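Local coordinates for hypothetical protein SO0527 (Shewanella oneidensis, PDB 2BBE) that is of unknown function but may act as a monooxygenase of the antibiotic biosynthesis monooxygenase family, at residues 26-37 with 86-95. Sequence-based numbering, arbitrary orientation. Where two conformers were deposited one is given.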
ATOM      1  N   LYS A  26       8.870   9.987  27.946  1.00 15.52           N
ATOM      2  CA  LYS A  26       7.696   9.138  27.722  1.00 14.98           C
ATOM      3  C   LYS A  26       7.624   8.570  26.305  1.00 14.49           C
ATOM      4  O   LYS A  26       6.620   7.960  25.943  1.00 13.30           O
ATOM      5  CB  LYS A  26       6.405   9.917  28.007  1.00 15.83           C
ATOM      6  CG  LYS A  26       6.252  10.423  29.446  1.00 15.99           C
ATOM      7  CD  LYS A  26       6.130   9.263  30.449  1.00 17.24           C
ATOM      8  CE  LYS A  26       5.817   9.761  31.859  1.00 19.75           C
ATOM      9  NZ  LYS A  26       5.651   8.615  32.843  1.00 22.18           N
ATOM     10  N   THR A  27       8.671   8.770  25.506  1.00 14.25           N
ATOM     11  CA  THR A  27       8.598   8.395  24.088  1.00 13.62           C
ATOM     12  C   THR A  27       8.459   6.880  23.896  1.00 13.96           C
ATOM     13  O   THR A  27       7.591   6.443  23.149  1.00 12.95           O
ATOM     14  CB  THR A  27       9.795   8.920  23.298  1.00 14.07           C
ATOM     15  OG1 THR A  27       9.927  10.326  23.525  1.00 12.50           O
ATOM     16  CG2 THR A  27       9.598   8.661  21.808  1.00 13.07           C
ATOM     17  N   GLU A  28       9.302   6.077  24.558  1.00 14.60           N
ATOM     18  CA  GLU A  28       9.187   4.617  24.443  0.50 15.28           C
ATOM     19  C   GLU A  28       7.819   4.102  24.897  1.00 14.75           C
ATOM     20  O   GLU A  28       7.221   3.253  24.233  1.00 14.40           O
ATOM     21  CB  GLU A  28      10.304   3.919  25.215  0.50 16.15           C
ATOM     22  CG  GLU A  28      11.679   4.227  24.653  0.50 20.12           C
ATOM     23  CD  GLU A  28      11.865   3.701  23.242  0.50 23.71           C
ATOM     24  OE1 GLU A  28      11.283   2.643  22.905  0.50 27.42           O
ATOM     25  OE2 GLU A  28      12.595   4.349  22.465  0.50 26.33           O
ATOM     26  N   ALA A  29       7.324   4.628  26.020  1.00 13.99           N
ATOM     27  CA  ALA A  29       5.962   4.300  26.505  1.00 13.09           C
ATOM     28  C   ALA A  29       4.886   4.682  25.469  1.00 12.70           C
ATOM     29  O   ALA A  29       3.927   3.938  25.259  1.00 11.67           O
ATOM     30  CB  ALA A  29       5.682   4.976  27.853  1.00 13.61           C
ATOM     31  N   LEU A  30       5.065   5.824  24.808  1.00 11.61           N
ATOM     32  CA  LEU A  30       4.087   6.248  23.802  1.00 11.73           C
ATOM     33  C   LEU A  30       4.093   5.330  22.577  1.00 11.82           C
ATOM     34  O   LEU A  30       3.030   4.943  22.096  1.00 11.09           O
ATOM     35  CB  LEU A  30       4.321   7.693  23.378  1.00 11.64           C
ATOM     36  CG  LEU A  30       3.333   8.204  22.313  1.00 13.44           C
ATOM     37  CD1 LEU A  30       1.856   8.136  22.840  1.00 12.70           C
ATOM     38  CD2 LEU A  30       3.712   9.590  21.846  1.00 14.63           C
ATOM     39  N   ILE A  31       5.286   4.992  22.078  1.00 11.43           N
ATOM     40  CA  ILE A  31       5.386   4.090  20.917  1.00 12.13           C
ATOM     41  C   ILE A  31       4.701   2.768  21.278  1.00 12.17           C
ATOM     42  O   ILE A  31       3.921   2.247  20.490  1.00 12.74           O
ATOM     43  CB  ILE A  31       6.867   3.819  20.459  1.00 12.11           C
ATOM     44  CG1 ILE A  31       7.585   5.126  20.051  1.00 12.07           C
ATOM     45  CG2 ILE A  31       6.918   2.783  19.291  1.00 11.32           C
ATOM     46  CD1 ILE A  31       9.138   5.012  19.987  1.00 11.99           C
ATOM     47  N   ALA A  32       5.001   2.231  22.459  1.00 12.22           N
ATOM     48  CA  ALA A  32       4.377   0.978  22.906  1.00 12.82           C
ATOM     49  C   ALA A  32       2.843   1.039  22.978  1.00 12.58           C
ATOM     50  O   ALA A  32       2.160   0.105  22.526  1.00 12.64           O
ATOM     51  CB  ALA A  32       4.970   0.513  24.239  1.00 13.05           C
ATOM     52  N   ALA A  33       2.318   2.138  23.527  1.00 12.49           N
ATOM     53  CA  ALA A  33       0.877   2.348  23.689  1.00 12.45           C
ATOM     54  C   ALA A  33       0.188   2.407  22.323  1.00 12.42           C
ATOM     55  O   ALA A  33      -0.871   1.782  22.112  1.00 11.99           O
ATOM     56  CB  ALA A  33       0.607   3.634  24.479  1.00 12.52           C
ATOM     57  N   LEU A  34       0.793   3.147  21.393  1.00 11.96           N
ATOM     58  CA  LEU A  34       0.235   3.254  20.023  1.00 11.30           C
ATOM     59  C   LEU A  34       0.382   1.920  19.275  1.00 11.37           C
ATOM     60  O   LEU A  34      -0.529   1.496  18.555  1.00 10.80           O
ATOM     61  CB  LEU A  34       0.907   4.404  19.251  1.00 10.43           C
ATOM     62  CG  LEU A  34       0.536   5.813  19.780  1.00 11.24           C
ATOM     63  CD1 LEU A  34       1.485   6.866  19.226  1.00 12.48           C
ATOM     64  CD2 LEU A  34      -0.926   6.189  19.442  1.00 11.04           C
ATOM     65  N   ALA A  35       1.533   1.261  19.426  1.00 11.58           N
ATOM     66  CA  ALA A  35       1.741   0.003  18.698  1.00 11.19           C
ATOM     67  C   ALA A  35       0.760  -1.063  19.159  1.00 11.68           C
ATOM     68  O   ALA A  35       0.389  -1.954  18.367  1.00 11.40           O
ATOM     69  CB  ALA A  35       3.190  -0.493  18.826  1.00 11.33           C
ATOM     70  N   SER A  36       0.341  -0.986  20.428  1.00 11.62           N
ATOM     71  CA  SER A  36      -0.595  -1.975  20.984  1.00 12.36           C
ATOM     72  C   SER A  36      -1.964  -1.934  20.265  1.00 12.00           C
ATOM     73  O   SER A  36      -2.721  -2.923  20.293  1.00 12.13           O
ATOM     74  CB  SER A  36      -0.785  -1.771  22.502  1.00 12.65           C
ATOM     75  OG  SER A  36      -1.624  -0.638  22.709  1.00 14.58           O
ATOM     76  N   LEU A  37      -2.268  -0.809  19.617  1.00 11.38           N
ATOM     77  CA  LEU A  37      -3.542  -0.630  18.908  1.00 11.87           C
ATOM     78  C   LEU A  37      -3.558  -1.288  17.531  1.00 11.40           C
ATOM     79  O   LEU A  37      -4.627  -1.474  16.939  1.00 11.75           O
ATOM     80  CB  LEU A  37      -3.870   0.872  18.712  1.00 11.27           C
ATOM     81  CG  LEU A  37      -3.860   1.754  19.962  1.00 13.43           C
ATOM     82  CD1 LEU A  37      -4.059   3.220  19.590  1.00 11.16           C
ATOM     83  CD2 LEU A  37      -4.902   1.273  20.985  1.00 14.04           C
ATOM     84  N   TYR A  86      -7.113   4.595  24.867  1.00 13.77           N
ATOM     85  CA  TYR A  86      -5.910   5.349  24.533  1.00 14.84           C
ATOM     86  C   TYR A  86      -6.134   6.876  24.688  1.00 16.13           C
ATOM     87  O   TYR A  86      -5.387   7.534  25.417  1.00 14.84           O
ATOM     88  CB  TYR A  86      -5.349   5.001  23.132  1.00 14.96           C
ATOM     89  CG  TYR A  86      -4.288   6.003  22.728  1.00 14.56           C
ATOM     90  CD1 TYR A  86      -2.997   5.951  23.300  1.00 14.99           C
ATOM     91  CD2 TYR A  86      -4.591   7.049  21.854  1.00 15.67           C
ATOM     92  CE1 TYR A  86      -2.035   6.918  22.990  1.00 16.06           C
ATOM     93  CE2 TYR A  86      -3.630   8.019  21.516  1.00 15.54           C
ATOM     94  CZ  TYR A  86      -2.356   7.944  22.090  1.00 15.38           C
ATOM     95  OH  TYR A  86      -1.400   8.902  21.774  1.00 14.99           O
ATOM     96  N   PHE A  87      -7.151   7.435  24.025  1.00 17.66           N
ATOM     97  CA  PHE A  87      -7.433   8.902  24.099  0.50 19.23           C
ATOM     98  C   PHE A  87      -7.664   9.364  25.515  1.00 19.80           C
ATOM     99  O   PHE A  87      -7.045  10.327  25.967  1.00 21.43           O
ATOM    100  CB  PHE A  87      -8.636   9.337  23.212  0.50 19.38           C
ATOM    101  CG  PHE A  87      -9.395  10.591  23.723  0.50 19.94           C
ATOM    102  CD1 PHE A  87      -8.717  11.742  24.140  0.50 20.12           C
ATOM    103  CD2 PHE A  87     -10.792  10.616  23.737  0.50 20.40           C
ATOM    104  CE1 PHE A  87      -9.411  12.869  24.600  0.50 19.38           C
ATOM    105  CE2 PHE A  87     -11.494  11.741  24.181  0.50 19.64           C
ATOM    106  CZ  PHE A  87     -10.799  12.871  24.612  0.50 20.32           C
ATOM    107  N   HIS A  88      -8.564   8.679  26.227  1.00 19.83           N
ATOM    108  CA  HIS A  88      -9.011   9.081  27.580  1.00 20.40           C
ATOM    109  C   HIS A  88      -8.048   8.825  28.713  1.00 19.34           C
ATOM    110  O   HIS A  88      -7.975   9.623  29.644  1.00 18.11           O
ATOM    111  CB  HIS A  88     -10.258   8.303  27.985  1.00 21.84           C
ATOM    112  CG  HIS A  88     -11.510   8.796  27.361  1.00 26.14           C
ATOM    113  ND1 HIS A  88     -12.755   8.530  27.896  1.00 31.03           N
ATOM    114  CD2 HIS A  88     -11.720   9.533  26.246  1.00 30.44           C
ATOM    115  CE1 HIS A  88     -13.679   9.105  27.144  1.00 32.89           C
ATOM    116  NE2 HIS A  88     -13.077   9.713  26.133  1.00 33.46           N
ATOM    117  N   GLN A  89      -7.369   7.676  28.669  1.00 17.59           N
ATOM    118  CA  GLN A  89      -6.590   7.217  29.806  1.00 17.88           C
ATOM    119  C   GLN A  89      -5.078   7.255  29.581  1.00 17.78           C
ATOM    120  O   GLN A  89      -4.326   7.579  30.501  1.00 16.73           O
ATOM    121  CB  GLN A  89      -7.020   5.813  30.237  1.00 18.30           C
ATOM    122  CG  GLN A  89      -8.519   5.702  30.577  1.00 19.64           C
ATOM    123  CD  GLN A  89      -8.903   6.597  31.737  1.00 19.89           C
ATOM    124  OE1 GLN A  89      -8.129   6.747  32.684  1.00 21.19           O
ATOM    125  NE2 GLN A  89     -10.109   7.189  31.680  1.00 22.91           N
ATOM    126  N   VAL A  90      -4.644   6.923  28.368  1.00 16.78           N
ATOM    127  CA  VAL A  90      -3.215   6.768  28.120  1.00 17.80           C
ATOM    128  C   VAL A  90      -2.590   8.097  27.713  1.00 17.97           C
ATOM    129  O   VAL A  90      -1.605   8.551  28.290  1.00 17.19           O
ATOM    130  CB  VAL A  90      -2.931   5.668  27.053  1.00 17.92           C
ATOM    131  CG1 VAL A  90      -1.421   5.538  26.812  1.00 19.19           C
ATOM    132  CG2 VAL A  90      -3.519   4.328  27.501  1.00 17.91           C
ATOM    133  N   MET A  91      -3.185   8.718  26.713  1.00 18.77           N
ATOM    134  CA  MET A  91      -2.689   9.974  26.161  1.00 20.37           C
ATOM    135  C   MET A  91      -2.386  11.081  27.193  1.00 20.57           C
ATOM    136  O   MET A  91      -1.316  11.681  27.114  1.00 21.67           O
ATOM    137  CB  MET A  91      -3.646  10.478  25.071  1.00 20.11           C
ATOM    138  CG  MET A  91      -2.981  11.143  23.896  1.00 22.52           C
ATOM    139  SD  MET A  91      -4.220  11.708  22.725  1.00 19.88           S
ATOM    140  CE  MET A  91      -4.971  13.077  23.608  1.00 24.39           C
ATOM    141  N   PRO A  92      -3.287  11.340  28.178  1.00 20.89           N
ATOM    142  CA  PRO A  92      -2.986  12.407  29.128  1.00 20.78           C
ATOM    143  C   PRO A  92      -1.716  12.187  29.945  1.00 20.86           C
ATOM    144  O   PRO A  92      -1.131  13.165  30.427  1.00 21.76           O
ATOM    145  CB  PRO A  92      -4.195  12.397  30.082  1.00 21.59           C
ATOM    146  CG  PRO A  92      -5.246  11.662  29.366  1.00 20.71           C
ATOM    147  CD  PRO A  92      -4.583  10.700  28.484  1.00 20.64           C
ATOM    148  N   GLU A  93      -1.294  10.930  30.106  1.00 19.40           N
ATOM    149  CA  GLU A  93      -0.105  10.624  30.892  0.50 18.75           C
ATOM    150  C   GLU A  93       1.181  10.737  30.071  1.00 18.20           C
ATOM    151  O   GLU A  93       2.242  11.048  30.609  1.00 17.53           O
ATOM    152  CB  GLU A  93      -0.223   9.225  31.511  0.50 19.14           C
ATOM    153  CG  GLU A  93      -1.497   9.009  32.344  0.50 19.84           C
ATOM    154  CD  GLU A  93      -1.646   9.999  33.498  0.50 21.94           C
ATOM    155  OE1 GLU A  93      -0.623  10.334  34.143  0.50 23.42           O
ATOM    156  OE2 GLU A  93      -2.791  10.436  33.765  0.50 21.31           O
ATOM    157  N   LEU A  94       1.071  10.488  28.764  1.00 16.05           N
ATOM    158  CA  LEU A  94       2.247  10.363  27.900  1.00 15.07           C
ATOM    159  C   LEU A  94       2.493  11.504  26.923  1.00 14.40           C
ATOM    160  O   LEU A  94       3.617  11.656  26.429  1.00 14.01           O
ATOM    161  CB  LEU A  94       2.145   9.061  27.075  1.00 14.43           C
ATOM    162  CG  LEU A  94       1.949   7.750  27.843  1.00 15.08           C
ATOM    163  CD1 LEU A  94       2.099   6.553  26.918  1.00 14.78           C
ATOM    164  CD2 LEU A  94       2.952   7.631  28.983  1.00 14.86           C
ATOM    165  N   VAL A  95       1.450  12.257  26.575  1.00 13.91           N
ATOM    166  CA  VAL A  95       1.515  13.183  25.438  0.50 13.32           C
ATOM    167  C   VAL A  95       1.466  14.649  25.869  1.00 13.76           C
ATOM    168  O   VAL A  95       0.604  15.019  26.688  1.00 12.74           O
ATOM    169  CB  VAL A  95       0.387  12.848  24.406  0.50 13.40           C
ATOM    170  CG1 VAL A  95       0.309  13.892  23.301  0.50 10.86           C
ATOM    171  CG2 VAL A  95       0.625  11.470  23.793  0.50 12.67           C
TER
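Tyr-86 of helix 81-94 meets Leu-30, Ala-33 and Leu-34 of helix 27-35, and Leu-94 meets Leu-30 and Ala-33, on the helical side of a ferredoxin-like alpha+beta fold, the subunit of the dimeric alpha-beta barrel family. Residues 27-35 and 86-94 run nearly antiparallel, their axes at 161°, over one face of the antiparallel sheet, and mostly apolar side chains pack between them. The Tyr-86 ring swings into that seam with CG anti to the backbone N (chi1 168°). Leu-34 CD2 sits over one face in a CH-pi contact, 3.9 Å from the ring centroid and displaced toward the hydroxyl end, while Met-91 CB lies over the opposite face. Leu-30 CD1 closes in at the edge, near the ring plane, and Phe-20 of strand 8-22 adds an edge-to-face ring. Farther along, the short Ala-33 side chain lets Val-90 come close, CB to CG1 at 3.6 Å. Leu-94 then reaches across with its two methyls: CD1 lies 3.6 Å from Ala-29 O, and CD2 packs on Ala-29 CB and on Lys-26 CD. Bent at chi2 (-65°), the Lys-26 chain crosses Leu-94 at about a right angle. Where helix 81-94 gives way to strand 95-107, Val-95 CG2 meets Leu-30 CD1 in one of its conformers. Leu-30 CD1 also packs 3.5 Å from Tyr-86 OH, a buried hydroxyl with no polar partner in the model.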